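Local coordinates for catalase (PDB 4B7H), which catalyses the breakdown of hydrogen peroxide to water and oxygen at a haem, and also binds NADPH and the inhibitor nitric oxide, at residues Gly75-Leu80 / Ala321-Ile326; Pro102-Phe107 / Arg129-Glu134; Ala5-Val10 / Leu312-Arg317. One frame throughout, in Å; residues are numbered along the deposited sequence. Where two conformers were deposited one is given.

Contact 1. Residues Gly75-Leu80 / Ala321-Ile326; sequences GAFGEL and AQIEQI. Unlike the reference sequence in segment 321-326: Ile326 (reference Leu).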
loop_
_atom_site.group_PDB
_atom_site.type_symbol
_atom_site.label_atom_id
_atom_site.label_comp_id
_atom_site.label_asym_id
_atom_site.label_seq_id
_atom_site.Cartn_x
_atom_site.Cartn_y
_atom_site.Cartn_z
ATOM N N GLY A 75 12.601 4.577 -22.336
ATOM C CA GLY A 75 11.821 4.200 -23.492
ATOM C C GLY A 75 11.376 5.327 -24.389
ATOM O O GLY A 75 11.839 6.464 -24.278
ATOM N N ALA A 76 10.458 4.994 -25.284
ATOM C CA ALA A 76 10.019 5.911 -26.322
ATOM C C ALA A 76 8.754 5.380 -26.949
ATOM O O ALA A 76 8.267 4.308 -26.590
ATOM C CB ALA A 76 11.103 6.068 -27.379
ATOM N N PHE A 77 8.226 6.140 -27.897
ATOM C CA PHE A 77 6.994 5.781 -28.570
ATOM C C PHE A 77 7.223 5.883 -30.063
ATOM O O PHE A 77 8.185 6.507 -30.510
ATOM C CB PHE A 77 5.846 6.692 -28.104
ATOM C CG PHE A 77 5.519 6.527 -26.652
ATOM C CD1 PHE A 77 6.271 7.176 -25.682
ATOM C CD2 PHE A 77 4.476 5.702 -26.252
ATOM C CE1 PHE A 77 5.978 7.011 -24.329
ATOM C CE2 PHE A 77 4.178 5.524 -24.910
ATOM C CZ PHE A 77 4.932 6.186 -23.942
ATOM N N GLY A 78 6.346 5.263 -30.838
ATOM C CA GLY A 78 6.562 5.204 -32.269
ATOM C C GLY A 78 5.461 4.488 -33.016
ATOM O O GLY A 78 4.293 4.549 -32.628
ATOM N N GLU A 79 5.839 3.820 -34.104
ATOM C CA GLU A 79 4.876 3.287 -35.070
ATOM C C GLU A 79 5.348 1.956 -35.626
ATOM O O GLU A 79 6.530 1.805 -35.982
ATOM C CB GLU A 79 4.697 4.270 -36.240
ATOM C CG GLU A 79 4.327 5.682 -35.814
ATOM C CD GLU A 79 4.394 6.699 -36.935
ATOM O OE1 GLU A 79 4.623 6.318 -38.107
ATOM O OE2 GLU A 79 4.213 7.901 -36.642
ATOM N N LEU A 80 4.419 1.006 -35.720
ATOM C CA LEU A 80 4.638 -0.247 -36.436
ATOM C C LEU A 80 3.997 -0.144 -37.817
ATOM O O LEU A 80 2.818 0.192 -37.927
ATOM C CB LEU A 80 3.997 -1.408 -35.669
ATOM C CG LEU A 80 3.939 -2.766 -36.379
ATOM C CD1 LEU A 80 5.338 -3.336 -36.552
ATOM C CD2 LEU A 80 3.040 -3.729 -35.615
ATOM N N ALA A 321 5.728 9.180 -15.422
ATOM C CA ALA A 321 4.320 8.880 -15.661
ATOM C C ALA A 321 4.109 7.876 -16.786
ATOM O O ALA A 321 3.155 7.096 -16.739
ATOM C CB ALA A 321 3.532 10.152 -15.938
ATOM N N GLN A 322 4.983 7.908 -17.792
ATOM C CA GLN A 322 4.775 7.148 -19.027
ATOM C C GLN A 322 5.721 5.971 -19.238
ATOM O O GLN A 322 5.404 5.064 -20.008
ATOM C CB GLN A 322 4.829 8.090 -20.231
ATOM C CG GLN A 322 3.712 9.114 -20.197
ATOM C CD GLN A 322 3.841 10.144 -21.288
ATOM O OE1 GLN A 322 4.932 10.640 -21.560
ATOM N NE2 GLN A 322 2.727 10.477 -21.917
ATOM N N ILE A 323 6.879 5.997 -18.577
ATOM C CA ILE A 323 7.865 4.919 -18.689
ATOM C C ILE A 323 7.965 4.135 -17.378
ATOM O O ILE A 323 7.789 2.915 -17.366
ATOM C CB ILE A 323 9.260 5.425 -19.129
ATOM C CG1 ILE A 323 9.163 6.176 -20.462
ATOM C CG2 ILE A 323 10.240 4.266 -19.221
ATOM C CD1 ILE A 323 8.625 5.347 -21.623
ATOM N N GLU A 324 8.210 4.821 -16.262
ATOM C CA GLU A 324 8.287 4.089 -14.997
ATOM C C GLU A 324 6.978 3.347 -14.720
ATOM O O GLU A 324 6.999 2.203 -14.263
ATOM C CB GLU A 324 8.665 4.992 -13.817
ATOM C CG GLU A 324 8.779 4.243 -12.482
ATOM C CD GLU A 324 9.935 3.247 -12.423
ATOM O OE1 GLU A 324 10.905 3.383 -13.209
ATOM O OE2 GLU A 324 9.875 2.312 -11.587
ATOM N N GLN A 325 5.852 3.993 -15.031
ATOM C CA GLN A 325 4.522 3.432 -14.772
ATOM C C GLN A 325 3.943 2.572 -15.900
ATOM O O GLN A 325 2.833 2.045 -15.757
ATOM C CB GLN A 325 3.514 4.543 -14.469
ATOM C CG GLN A 325 3.794 5.286 -13.185
ATOM C CD GLN A 325 2.664 6.215 -12.786
ATOM O OE1 GLN A 325 2.314 6.305 -11.603
ATOM N NE2 GLN A 325 2.089 6.924 -13.769
ATOM N N ILE A 326 4.636 2.443 -17.030
ATOM C CA ILE A 326 4.137 1.516 -18.038
ATOM C C ILE A 326 4.161 0.109 -17.449
ATOM O O ILE A 326 5.020 -0.219 -16.622
ATOM C CB ILE A 326 4.889 1.621 -19.393
ATOM C CG1 ILE A 326 3.999 1.112 -20.533
ATOM C CG2 ILE A 326 6.234 0.882 -19.374
ATOM C CD1 ILE A 326 4.534 1.421 -21.923
#
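Ile323 lays its CD1 methyl over the bare backbone of Gly75, 3.9 Å from Gly75 CA, while its CG2 comes to 3.9 Å from Gly75 N. Both chi1 and chi2 lie near -60°, a folded shape that brings CD1 back onto the strand. The same methyl meets Phe77 obliquely, with Ile323 CD1 4.1 Å from Phe77 CE1, and these two side chains run past each other in opposite directions. The tip of the Phe77 ring continues to Gln322, whose side chain crosses it at about a right angle, Phe77 CZ standing 4.2 Å from Gln322 CB. Gln322 O lies near the ring plane, beyond its edge, and this buried carbonyl finds no hydrogen-bond partner in the model. The amide of Gln322 is engaged elsewhere, NE2 giving to Val10 O and OE1 accepting from Asn318 N. Just past the helix, Gln325 NE2 reaches back to Ala321 O (3.2 Å, 166° at the hydrogen), while Gln325 OE1 accepts from Gln386 N of a second subunit. The contact is held by van der Waals packing, with one carbonyl buried in it. Its side toward the haem is marked by Ile323, whose side chain lies about 7 Å from a bound haem, between nearest atoms, and touches Arg106. A short helix packed on strand 73-82 of the antiparallel beta barrel, close to the haem, is part of the catalase fold.

Contact 2. Residues Pro102-Phe107 / Arg129-Glu134; sequences PLAVRF and RFYTEE. With HEM (protoporphyrin IX containing Fe), chain E.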
loop_
_atom_site.group_PDB
_atom_site.type_symbol
_atom_site.label_atom_id
_atom_site.label_comp_id
_atom_site.label_asym_id
_atom_site.label_seq_id
_atom_site.Cartn_x
_atom_site.Cartn_y
_atom_site.Cartn_z
ATOM N N PRO A 102 0.273 2.506 -33.397
ATOM C CA PRO A 102 1.146 3.190 -32.430
ATOM C C PRO A 102 1.816 2.191 -31.482
ATOM O O PRO A 102 1.235 1.142 -31.170
ATOM C CB PRO A 102 0.179 4.084 -31.638
ATOM C CG PRO A 102 -1.089 4.133 -32.444
ATOM C CD PRO A 102 -1.148 2.823 -33.173
ATOM N N LEU A 103 3.013 2.527 -31.009
ATOM C CA LEU A 103 3.717 1.658 -30.086
ATOM C C LEU A 103 4.406 2.421 -28.962
ATOM O O LEU A 103 4.688 3.621 -29.075
ATOM C CB LEU A 103 4.736 0.780 -30.831
ATOM C CG LEU A 103 6.026 1.441 -31.329
ATOM C CD1 LEU A 103 7.111 1.554 -30.253
ATOM C CD2 LEU A 103 6.561 0.668 -32.518
ATOM N N ALA A 104 4.678 1.692 -27.885
ATOM C CA ALA A 104 5.595 2.117 -26.838
ATOM C C ALA A 104 6.704 1.078 -26.759
ATOM O O ALA A 104 6.500 -0.083 -27.127
ATOM C CB ALA A 104 4.884 2.202 -25.502
ATOM N N VAL A 105 7.871 1.484 -26.271
ATOM C CA VAL A 105 8.955 0.544 -26.007
ATOM C C VAL A 105 9.668 0.932 -24.728
ATOM O O VAL A 105 9.793 2.111 -24.426
ATOM C CB VAL A 105 9.959 0.465 -27.200
ATOM C CG1 VAL A 105 10.764 1.760 -27.344
ATOM C CG2 VAL A 105 10.897 -0.716 -27.051
ATOM N N ARG A 106 10.108 -0.062 -23.961
ATOM C CA ARG A 106 11.027 0.182 -22.853
ATOM C C ARG A 106 12.219 -0.757 -22.992
ATOM O O ARG A 106 12.053 -1.964 -23.217
ATOM C CB ARG A 106 10.337 0.018 -21.489
ATOM C CG ARG A 106 11.215 0.404 -20.283
ATOM C CD ARG A 106 10.412 0.347 -18.994
ATOM N NE ARG A 106 11.190 0.670 -17.791
ATOM C CZ ARG A 106 11.962 -0.196 -17.134
ATOM N NH1 ARG A 106 12.098 -1.446 -17.577
ATOM N NH2 ARG A 106 12.615 0.195 -16.036
ATOM N N PHE A 107 13.413 -0.181 -22.901
ATOM C CA PHE A 107 14.667 -0.930 -22.890
ATOM C C PHE A 107 15.200 -0.897 -21.469
ATOM O O PHE A 107 14.892 0.019 -20.706
ATOM C CB PHE A 107 15.696 -0.259 -23.795
ATOM C CG PHE A 107 15.273 -0.148 -25.241
ATOM C CD1 PHE A 107 15.346 -1.248 -26.088
ATOM C CD2 PHE A 107 14.833 1.061 -25.756
ATOM C CE1 PHE A 107 14.970 -1.146 -27.418
ATOM C CE2 PHE A 107 14.455 1.170 -27.082
ATOM C CZ PHE A 107 14.525 0.066 -27.916
ATOM N N ARG A 129 4.979 -2.431 -26.710
ATOM C CA ARG A 129 3.519 -2.439 -26.693
ATOM C C ARG A 129 3.008 -1.914 -28.017
ATOM O O ARG A 129 3.442 -0.851 -28.472
ATOM C CB ARG A 129 2.960 -1.525 -25.598
ATOM C CG ARG A 129 1.471 -1.188 -25.815
ATOM C CD ARG A 129 0.833 -0.695 -24.524
ATOM N NE ARG A 129 0.952 -1.738 -23.512
ATOM C CZ ARG A 129 0.949 -1.531 -22.200
ATOM N NH1 ARG A 129 0.798 -0.302 -21.717
ATOM N NH2 ARG A 129 1.099 -2.560 -21.372
ATOM N N PHE A 130 2.082 -2.645 -28.623
ATOM C CA PHE A 130 1.372 -2.163 -29.794
ATOM C C PHE A 130 -0.063 -1.842 -29.396
ATOM O O PHE A 130 -0.781 -2.706 -28.879
ATOM C CB PHE A 130 1.423 -3.213 -30.907
ATOM C CG PHE A 130 2.823 -3.620 -31.278
ATOM C CD1 PHE A 130 3.640 -2.749 -31.980
ATOM C CD2 PHE A 130 3.339 -4.855 -30.892
ATOM C CE1 PHE A 130 4.939 -3.099 -32.312
ATOM C CE2 PHE A 130 4.650 -5.216 -31.220
ATOM C CZ PHE A 130 5.449 -4.336 -31.929
ATOM N N TYR A 131 -0.462 -0.586 -29.599
ATOM C CA TYR A 131 -1.812 -0.153 -29.242
ATOM C C TYR A 131 -2.747 -0.504 -30.395
ATOM O O TYR A 131 -3.073 0.353 -31.222
ATOM C CB TYR A 131 -1.846 1.354 -28.940
ATOM C CG TYR A 131 -1.033 1.776 -27.716
ATOM C CD1 TYR A 131 0.336 2.046 -27.810
ATOM C CD2 TYR A 131 -1.642 1.924 -26.471
ATOM C CE1 TYR A 131 1.073 2.439 -26.699
ATOM C CE2 TYR A 131 -0.911 2.317 -25.345
ATOM C CZ TYR A 131 0.446 2.582 -25.468
ATOM O OH TYR A 131 1.190 2.965 -24.375
ATOM N N THR A 132 -3.173 -1.766 -30.454
ATOM C CA THR A 132 -3.950 -2.257 -31.591
ATOM C C THR A 132 -5.446 -1.999 -31.434
ATOM O O THR A 132 -5.934 -1.691 -30.337
ATOM C CB THR A 132 -3.716 -3.774 -31.883
ATOM O OG1 THR A 132 -4.718 -4.571 -31.233
ATOM C CG2 THR A 132 -2.327 -4.233 -31.460
ATOM N N GLU A 133 -6.172 -2.155 -32.535
ATOM C CA GLU A 133 -7.617 -1.949 -32.551
ATOM C C GLU A 133 -8.357 -3.060 -31.807
ATOM O O GLU A 133 -9.541 -2.931 -31.515
ATOM C CB GLU A 133 -8.130 -1.842 -33.991
ATOM C CG GLU A 133 -7.588 -0.633 -34.753
ATOM C CD GLU A 133 -8.072 -0.570 -36.193
ATOM O OE1 GLU A 133 -9.086 -1.222 -36.519
ATOM O OE2 GLU A 133 -7.429 0.134 -37.001
ATOM N N GLU A 134 -7.660 -4.155 -31.514
ATOM C CA GLU A 134 -8.245 -5.262 -30.751
ATOM C C GLU A 134 -7.568 -5.414 -29.390
ATOM O O GLU A 134 -7.613 -6.482 -28.770
ATOM C CB GLU A 134 -8.234 -6.569 -31.566
ATOM C CG GLU A 134 -9.109 -6.433 -32.815
ATOM C CD GLU A 134 -9.215 -7.666 -33.701
ATOM O OE1 GLU A 134 -8.478 -8.651 -33.504
ATOM O OE2 GLU A 134 -10.053 -7.632 -34.631
HETATM C CHA HEM E . 10.437 -7.645 -16.238
HETATM C CHB HEM E . 8.970 -11.944 -14.539
HETATM C CHC HEM E . 11.667 -14.120 -17.918
HETATM C CHD HEM E . 11.769 -9.954 -20.329
HETATM C C1A HEM E . 9.822 -8.609 -15.478
HETATM C C2A HEM E . 8.916 -8.368 -14.371
HETATM C C3A HEM E . 8.505 -9.563 -13.922
HETATM C C4A HEM E . 9.139 -10.590 -14.714
HETATM C CMA HEM E . 7.534 -9.869 -12.777
HETATM C CAA HEM E . 8.508 -6.972 -13.848
HETATM C CBA HEM E . 7.307 -6.471 -14.638
HETATM C CGA HEM E . 6.724 -5.204 -14.071
HETATM O O1A HEM E . 6.296 -4.353 -14.891
HETATM O O2A HEM E . 6.670 -5.024 -12.826
HETATM C C1B HEM E . 9.589 -12.922 -15.283
HETATM C C2B HEM E . 9.504 -14.347 -15.054
HETATM C C3B HEM E . 10.279 -14.945 -15.984
HETATM C C4B HEM E . 10.841 -13.913 -16.827
HETATM C CMB HEM E . 8.683 -14.989 -13.919
HETATM C CAB HEM E . 10.547 -16.440 -16.237
HETATM C CBB HEM E . 9.669 -17.388 -15.911
HETATM C C1C HEM E . 11.783 -13.218 -18.961
HETATM C C2C HEM E . 12.071 -13.507 -20.358
HETATM C C3C HEM E . 12.096 -12.333 -21.013
HETATM C C4C HEM E . 11.804 -11.290 -20.053
HETATM C CMC HEM E . 12.323 -14.922 -20.936
HETATM C CAC HEM E . 12.299 -12.035 -22.518
HETATM C CBC HEM E . 11.966 -12.909 -23.483
HETATM C C1D HEM E . 11.494 -8.964 -19.426
HETATM C C2D HEM E . 11.578 -7.576 -19.748
HETATM C C3D HEM E . 11.170 -6.849 -18.496
HETATM C C4D HEM E . 10.861 -7.864 -17.527
HETATM C CMD HEM E . 12.007 -6.958 -21.077
HETATM C CAD HEM E . 11.079 -5.337 -18.350
HETATM C CBD HEM E . 9.792 -4.865 -19.024
HETATM C CGD HEM E . 9.815 -3.368 -18.934
HETATM O O1D HEM E . 8.951 -2.780 -18.237
HETATM O O2D HEM E . 10.723 -2.753 -19.548
HETATM N NA HEM E . 9.933 -9.978 -15.672
HETATM N NB HEM E . 10.409 -12.685 -16.364
HETATM N NC HEM E . 11.618 -11.851 -18.812
HETATM N ND HEM E . 11.077 -9.108 -18.106
HETATM FE FE HEM E . 10.811 -10.899 -17.227
#
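Tyr131 runs with its ring edge along Pro102-Ala104. Its CB lies 3.8 Å from Pro102 O, CD1 closes to 3.6 Å from that same oxygen, and CE1 passes 3.9 Å from Ala104 N. At the tip, Tyr131 OH stands 3.9 Å from Ala104 CB and hydrogen-bonds to Val369 O. The first torsion (chi1 -65°) sets CG opposite the carbonyl carbon and brings the ring toward the neighbouring strand. Arg129 CD rests on one ring face, offset toward the rim, and the guanidinium beyond it forms a salt bridge with Asp138. Three backbone bonds hold the strands in antiparallel register: Tyr131 N to Pro102 O, and a reciprocal pair in which Ala104 N gives to Arg129 O and Arg129 N gives to Ala104 O. Between these bonded positions Leu103 and Phe130 form a non-hydrogen-bonded pair; their side chains point the same way, Leu103 CB 3.9 Å from Phe130 CD1, on the face away from Ala104 and Arg129. Further along the strand Arg106 stretches out from CG to NE and turns the edge of its guanidinium to the haem. Its NH1 gives a fairly straight bond to O2D of a haem propionate (2.7 Å, 161°), where the positive guanidinium probably helps balance the charge; NH1 also gives to His70 O. The strands are neighbours in the beta barrel of the catalase fold, and strand 100-108 supplies Arg106 to the haem pocket.

Contact 3. Residues Ala5-Val10 / Leu312-Arg317; sequences AADQIV and LNRNPR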
loop_
_atom_site.group_PDB
_atom_site.type_symbol
_atom_site.label_atom_id
_atom_site.label_comp_id
_atom_site.label_asym_id
_atom_site.label_seq_id
_atom_site.Cartn_x
_atom_site.Cartn_y
_atom_site.Cartn_z
ATOM N N ALA A 5 2.138 8.782 -34.800
ATOM C CA ALA A 5 0.878 8.086 -34.554
ATOM C C ALA A 5 0.657 7.874 -33.059
ATOM O O ALA A 5 -0.467 7.624 -32.616
ATOM C CB ALA A 5 0.843 6.756 -35.288
ATOM N N ALA A 6 1.728 7.982 -32.278
ATOM C CA ALA A 6 1.633 7.806 -30.833
ATOM C C ALA A 6 1.238 9.082 -30.081
ATOM O O ALA A 6 1.084 9.045 -28.857
ATOM C CB ALA A 6 2.943 7.248 -30.280
ATOM N N ASP A 7 1.079 10.197 -30.796
ATOM C CA ASP A 7 0.744 11.479 -30.158
ATOM C C ASP A 7 -0.520 11.412 -29.297
ATOM O O ASP A 7 -0.547 11.946 -28.185
ATOM C CB ASP A 7 0.615 12.595 -31.204
ATOM C CG ASP A 7 1.955 13.015 -31.785
ATOM O OD1 ASP A 7 2.992 12.672 -31.184
ATOM O OD2 ASP A 7 1.972 13.697 -32.835
ATOM N N GLN A 8 -1.553 10.751 -29.814
ATOM C CA GLN A 8 -2.794 10.504 -29.082
ATOM C C GLN A 8 -2.499 9.939 -27.700
ATOM O O GLN A 8 -2.977 10.455 -26.688
ATOM C CB GLN A 8 -3.682 9.527 -29.872
ATOM C CG GLN A 8 -2.948 8.267 -30.389
ATOM C CD GLN A 8 -3.836 7.340 -31.199
ATOM O OE1 GLN A 8 -3.451 6.878 -32.274
ATOM N NE2 GLN A 8 -5.023 7.052 -30.684
ATOM N N ILE A 9 -1.685 8.892 -27.669
ATOM C CA ILE A 9 -1.374 8.191 -26.435
ATOM C C ILE A 9 -0.556 9.074 -25.488
ATOM O O ILE A 9 -0.893 9.217 -24.302
ATOM C CB ILE A 9 -0.593 6.890 -26.724
ATOM C CG1 ILE A 9 -1.388 5.976 -27.662
ATOM C CG2 ILE A 9 -0.237 6.174 -25.431
ATOM C CD1 ILE A 9 -2.766 5.703 -27.193
ATOM N N VAL A 10 0.515 9.678 -26.001
ATOM C CA VAL A 10 1.429 10.406 -25.116
ATOM C C VAL A 10 0.885 11.741 -24.610
ATOM O O VAL A 10 1.420 12.297 -23.653
ATOM C CB VAL A 10 2.843 10.599 -25.720
ATOM C CG1 VAL A 10 3.472 9.251 -26.061
ATOM C CG2 VAL A 10 2.801 11.502 -26.946
ATOM N N LEU A 312 11.033 4.448 -33.879
ATOM C CA LEU A 312 10.821 5.188 -32.639
ATOM C C LEU A 312 10.959 6.670 -32.962
ATOM O O LEU A 312 12.059 7.139 -33.292
ATOM C CB LEU A 312 11.831 4.778 -31.564
ATOM C CG LEU A 312 11.891 3.279 -31.257
ATOM C CD1 LEU A 312 12.905 2.989 -30.150
ATOM C CD2 LEU A 312 10.512 2.747 -30.885
ATOM N N ASN A 313 9.848 7.401 -32.883
ATOM C CA ASN A 313 9.855 8.805 -33.290
ATOM C C ASN A 313 9.270 9.793 -32.278
ATOM O O ASN A 313 9.016 10.945 -32.618
ATOM C CB ASN A 313 9.178 8.981 -34.663
ATOM C CG ASN A 313 7.702 8.598 -34.651
ATOM O OD1 ASN A 313 7.128 8.285 -33.599
ATOM N ND2 ASN A 313 7.078 8.628 -35.826
ATOM N N ARG A 314 9.070 9.355 -31.039
ATOM C CA ARG A 314 8.507 10.238 -30.028
ATOM C C ARG A 314 9.086 9.923 -28.659
ATOM O O ARG A 314 8.980 8.792 -28.177
ATOM C CB ARG A 314 6.979 10.099 -30.013
ATOM C CG ARG A 314 6.282 10.789 -28.822
ATOM C CD ARG A 314 6.346 12.324 -28.901
ATOM N NE ARG A 314 5.657 12.801 -30.096
ATOM C CZ ARG A 314 6.248 13.402 -31.125
ATOM N NH1 ARG A 314 7.551 13.657 -31.097
ATOM N NH2 ARG A 314 5.526 13.768 -32.178
ATOM N N ASN A 315 9.700 10.922 -28.034
ATOM C CA ASN A 315 10.150 10.794 -26.657
ATOM C C ASN A 315 8.945 10.892 -25.726
ATOM O O ASN A 315 7.939 11.523 -26.072
ATOM C CB ASN A 315 11.148 11.904 -26.311
ATOM C CG ASN A 315 12.563 11.602 -26.781
ATOM O OD1 ASN A 315 13.294 12.496 -27.227
ATOM N ND2 ASN A 315 12.960 10.345 -26.671
ATOM N N PRO A 316 9.033 10.274 -24.536
ATOM C CA PRO A 316 7.936 10.492 -23.582
ATOM C C PRO A 316 7.785 11.976 -23.211
ATOM O O PRO A 316 8.759 12.735 -23.280
ATOM C CB PRO A 316 8.382 9.697 -22.347
ATOM C CG PRO A 316 9.866 9.579 -22.470
ATOM C CD PRO A 316 10.155 9.524 -23.945
ATOM N N ARG A 317 6.578 12.377 -22.824
ATOM C CA ARG A 317 6.350 13.713 -22.278
ATOM C C ARG A 317 6.820 13.792 -20.827
ATOM O O ARG A 317 7.338 14.819 -20.396
ATOM C CB ARG A 317 4.865 14.076 -22.326
ATOM C CG ARG A 317 4.175 13.858 -23.655
ATOM C CD ARG A 317 4.581 14.873 -24.686
ATOM N NE ARG A 317 3.675 14.867 -25.835
ATOM C CZ ARG A 317 4.052 15.157 -27.075
ATOM N NH1 ARG A 317 5.317 15.463 -27.327
ATOM N NH2 ARG A 317 3.168 15.130 -28.064
#
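The first turn of helix 7-11 stands against the end of strand 305-314, where Val10 and Arg317 have the nearest CA atoms, 6.6 Å apart. That strand end holds a classic beta bulge, Asn313 and Arg314 both facing Phe77. The contact joins the amino-terminal segment to strand 305-314 of the catalase barrel. Val10 touches both arginines through one methyl, CG2, which lies over one face of the Arg317 guanidinium, 3.6 Å from Arg317 NE, and 4.0 Å from Arg314 CG. The two methyls of Val10 divide the work, since CG1 packs on Phe77. Arg317 chi1 (-50°) sets CG anti to the carbonyl carbon, where it lies 3.2 Å from Val10 O; the bend at chi2 then turns CD and the guanidinium toward Val10 CG2, and NH2 forms a salt bridge with Asp11. Phe389 of a second subunit packs on the same arginine. Asp7 links the two arginines into a charge network, although its approach to Arg317 is long and electrostatic alone, the oxygen lying well out of that guanidinium plane. Asp7 and Arg314 form a close salt bridge. Arg314 presents its side edge almost coplanar with the carboxylate, while its NH2 also gives to Glu2 O. Both NE and NH2 of Arg314 give to one oxygen, Asp7 OD1, each at 2.9 Å: NH2 meets the syn lone pair and NE arrives nearly in line with the C-O bond.

All three contacts meet round one antiparallel sheet, the centres of contacts 1 and 2 and of contacts 1 and 3 about 8 Å apart, those of contacts 2 and 3 about 10 Å. Strand 73-82, part of contact 1, lies between strands 100-108 and 305-314: Ala76 O faces Val105 N at 2.9 Å on one side, Phe77 N faces Arg314 O at 2.8 Å on the other. Contacts 2 and 3 also touch each other. Along the chain 5-10 comes first, then 75-80, 102-107, 129-134, 312-317 and 321-326; contact 2 is local, whereas contacts 1 and 3 interleave and bring distant parts together. Contact 3 ties the amino-terminal segment to the barrel, and contacts 1 and 3 both reach a second subunit.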